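Local coordinates for protein alpha-1,4-endofucoidanase (Mariniflexile fucanivorans, PDB 6DLH) that hydrolyses alpha-1,4 linkages inside fucoidan, as an endo-acting, retaining glycoside hydrolase of family GH107 that carries Ig-like domains after its catalytic domain, at residues P574-L579 with N601-N606. Numbering follows the deposited sequence.
Sequences PDWLVL and NSFTFN
Trp-576 reaches Asn-601 through its indole N-H: NE1 lies 3.1 Å from OD1 with an N-H...O angle of 170°, a nearly straight bond. OD1 sits close to the indole plane, whereas the donor stands 49° out of the carbonyl plane, away from an in-plane lone-pair direction. The edge of Phe-603 points at the face of the five-membered ring of Trp-576 in an offset T-shaped stack, planes at 82°, centroids 5.9 Å apart. Over one face of Phe-603 lies Leu-577 CD2, 3.7 Å from the ring centroid and almost on its normal, a CH-pi contact. With CG anti to the backbone N, Leu-577 also brings CD2 to the rim of Phe-605, 3.6 Å from CZ. Pro-574 crosses Phe-603 at about a right angle, its CD 3.4 Å from CE2. Replacing Trp-576 with an alanine would probably deprive Asn-601 OD1 of its indole donor and the Phe-603 edge of its aromatic partner. Behind them, Asn-601 ND2 bonds to Asp-597 O, which probably fixes the amide's rotation, while Lys-570 NZ ties down the carbonyls of Pro-574 and Leu-577. The contact belongs to the core of an Ig-like beta-sandwich: strand 599-608 runs between 567-572 and 613-623, and residues 574-577 lead into strand 578-583, which pairs with 586-590 in the facing sheet.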
loop_
_atom_site.group_PDB
_atom_site.type_symbol
_atom_site.label_atom_id
_atom_site.label_comp_id
_atom_site.label_asym_id
_atom_site.label_seq_id
_atom_site.Cartn_x
_atom_site.Cartn_y
_atom_site.Cartn_z
ATOM N N PRO A 574 25.757 19.327 -1.534
ATOM C CA PRO A 574 25.512 19.279 -2.981
ATOM C C PRO A 574 24.037 19.288 -3.386
ATOM O O PRO A 574 23.175 18.855 -2.624
ATOM C CB PRO A 574 26.132 17.940 -3.403
ATOM C CG PRO A 574 27.199 17.687 -2.363
ATOM C CD PRO A 574 26.594 18.206 -1.076
ATOM N N ASP A 575 23.773 19.763 -4.611
ATOM C CA ASP A 575 22.430 20.101 -5.062
ATOM C C ASP A 575 21.592 18.849 -5.326
ATOM O O ASP A 575 20.373 18.893 -5.174
ATOM C CB ASP A 575 22.460 20.995 -6.308
ATOM C CG ASP A 575 23.142 22.339 -6.105
ATOM O OD1 ASP A 575 22.581 23.182 -5.371
ATOM O OD2 ASP A 575 24.228 22.537 -6.693
ATOM N N TRP A 576 22.246 17.747 -5.721
ATOM C CA TRP A 576 21.576 16.575 -6.273
ATOM C C TRP A 576 20.564 15.961 -5.305
ATOM O O TRP A 576 19.546 15.431 -5.740
ATOM C CB TRP A 576 22.580 15.533 -6.777
ATOM C CG TRP A 576 23.316 14.796 -5.698
ATOM C CD1 TRP A 576 24.568 15.070 -5.232
ATOM C CD2 TRP A 576 22.862 13.645 -4.960
ATOM N NE1 TRP A 576 24.922 14.177 -4.257
ATOM C CE2 TRP A 576 23.897 13.291 -4.066
ATOM C CE3 TRP A 576 21.688 12.879 -4.962
ATOM C CZ2 TRP A 576 23.790 12.212 -3.188
ATOM C CZ3 TRP A 576 21.578 11.818 -4.089
ATOM C CH2 TRP A 576 22.618 11.487 -3.219
ATOM N N LEU A 577 20.857 16.006 -4.001
ATOM C CA LEU A 577 19.989 15.390 -3.011
ATOM C C LEU A 577 18.694 16.195 -2.886
ATOM O O LEU A 577 18.721 17.408 -2.682
ATOM C CB LEU A 577 20.733 15.269 -1.675
ATOM C CG LEU A 577 20.025 14.453 -0.590
ATOM C CD1 LEU A 577 19.938 12.978 -0.964
ATOM C CD2 LEU A 577 20.708 14.624 0.760
ATOM N N VAL A 578 17.562 15.497 -3.032
ATOM C CA VAL A 578 16.242 16.097 -2.937
ATOM C C VAL A 578 15.568 15.562 -1.676
ATOM O O VAL A 578 15.676 14.378 -1.370
ATOM C CB VAL A 578 15.411 15.781 -4.199
ATOM C CG1 VAL A 578 13.947 16.181 -4.065
ATOM C CG2 VAL A 578 16.023 16.394 -5.452
ATOM N N LEU A 579 14.884 16.450 -0.950
ATOM C CA LEU A 579 14.080 16.084 0.204
ATOM C C LEU A 579 12.612 16.392 -0.096
ATOM O O LEU A 579 12.292 17.470 -0.595
ATOM C CB LEU A 579 14.563 16.877 1.425
ATOM C CG LEU A 579 13.668 16.801 2.665
ATOM C CD1 LEU A 579 13.840 15.474 3.391
ATOM C CD2 LEU A 579 13.934 17.964 3.613
ATOM N N ASN A 601 29.900 12.471 0.209
ATOM C CA ASN A 601 29.069 13.665 0.160
ATOM C C ASN A 601 28.553 13.984 1.563
ATOM O O ASN A 601 28.157 13.087 2.308
ATOM C CB ASN A 601 27.888 13.516 -0.803
ATOM C CG ASN A 601 28.278 13.483 -2.266
ATOM O OD1 ASN A 601 27.754 14.259 -3.062
ATOM N ND2 ASN A 601 29.177 12.584 -2.632
ATOM N N SER A 602 28.539 15.279 1.895
ATOM C CA SER A 602 28.182 15.748 3.224
ATOM C C SER A 602 27.045 16.767 3.124
ATOM O O SER A 602 27.005 17.556 2.182
ATOM C CB SER A 602 29.397 16.327 3.904
ATOM O OG SER A 602 29.294 16.210 5.311
ATOM N N PHE A 603 26.124 16.737 4.102
ATOM C CA PHE A 603 24.916 17.548 4.070
ATOM C C PHE A 603 24.514 17.937 5.491
ATOM O O PHE A 603 24.737 17.175 6.434
ATOM C CB PHE A 603 23.751 16.758 3.458
ATOM C CG PHE A 603 24.014 16.127 2.111
ATOM C CD1 PHE A 603 24.528 14.841 2.012
ATOM C CD2 PHE A 603 23.735 16.816 0.938
ATOM C CE1 PHE A 603 24.767 14.265 0.771
ATOM C CE2 PHE A 603 23.977 16.239 -0.302
ATOM C CZ PHE A 603 24.495 14.965 -0.383
ATOM N N THR A 604 23.890 19.112 5.632
ATOM C CA THR A 604 23.296 19.496 6.904
ATOM C C THR A 604 21.775 19.372 6.818
ATOM O O THR A 604 21.179 19.790 5.828
ATOM C CB THR A 604 23.730 20.902 7.348
ATOM O OG1 THR A 604 25.152 20.922 7.462
ATOM C CG2 THR A 604 23.134 21.326 8.675
ATOM N N PHE A 605 21.166 18.819 7.877
ATOM C CA PHE A 605 19.720 18.697 7.960
ATOM C C PHE A 605 19.202 19.296 9.268
ATOM O O PHE A 605 19.695 18.982 10.353
ATOM C CB PHE A 605 19.281 17.252 7.691
ATOM C CG PHE A 605 19.208 16.898 6.225
ATOM C CD1 PHE A 605 20.343 16.507 5.524
ATOM C CD2 PHE A 605 18.005 16.977 5.533
ATOM C CE1 PHE A 605 20.278 16.198 4.172
ATOM C CE2 PHE A 605 17.940 16.665 4.181
ATOM C CZ PHE A 605 19.079 16.285 3.501
ATOM N N ASN A 606 18.204 20.178 9.150
ATOM C CA ASN A 606 17.558 20.767 10.312
ATOM C C ASN A 606 16.234 20.053 10.569
ATOM O O ASN A 606 15.491 19.781 9.633
ATOM C CB ASN A 606 17.341 22.276 10.151
ATOM C CG ASN A 606 16.739 22.917 11.385
ATOM O OD1 ASN A 606 17.450 23.245 12.337
ATOM N ND2 ASN A 606 15.428 23.095 11.386
#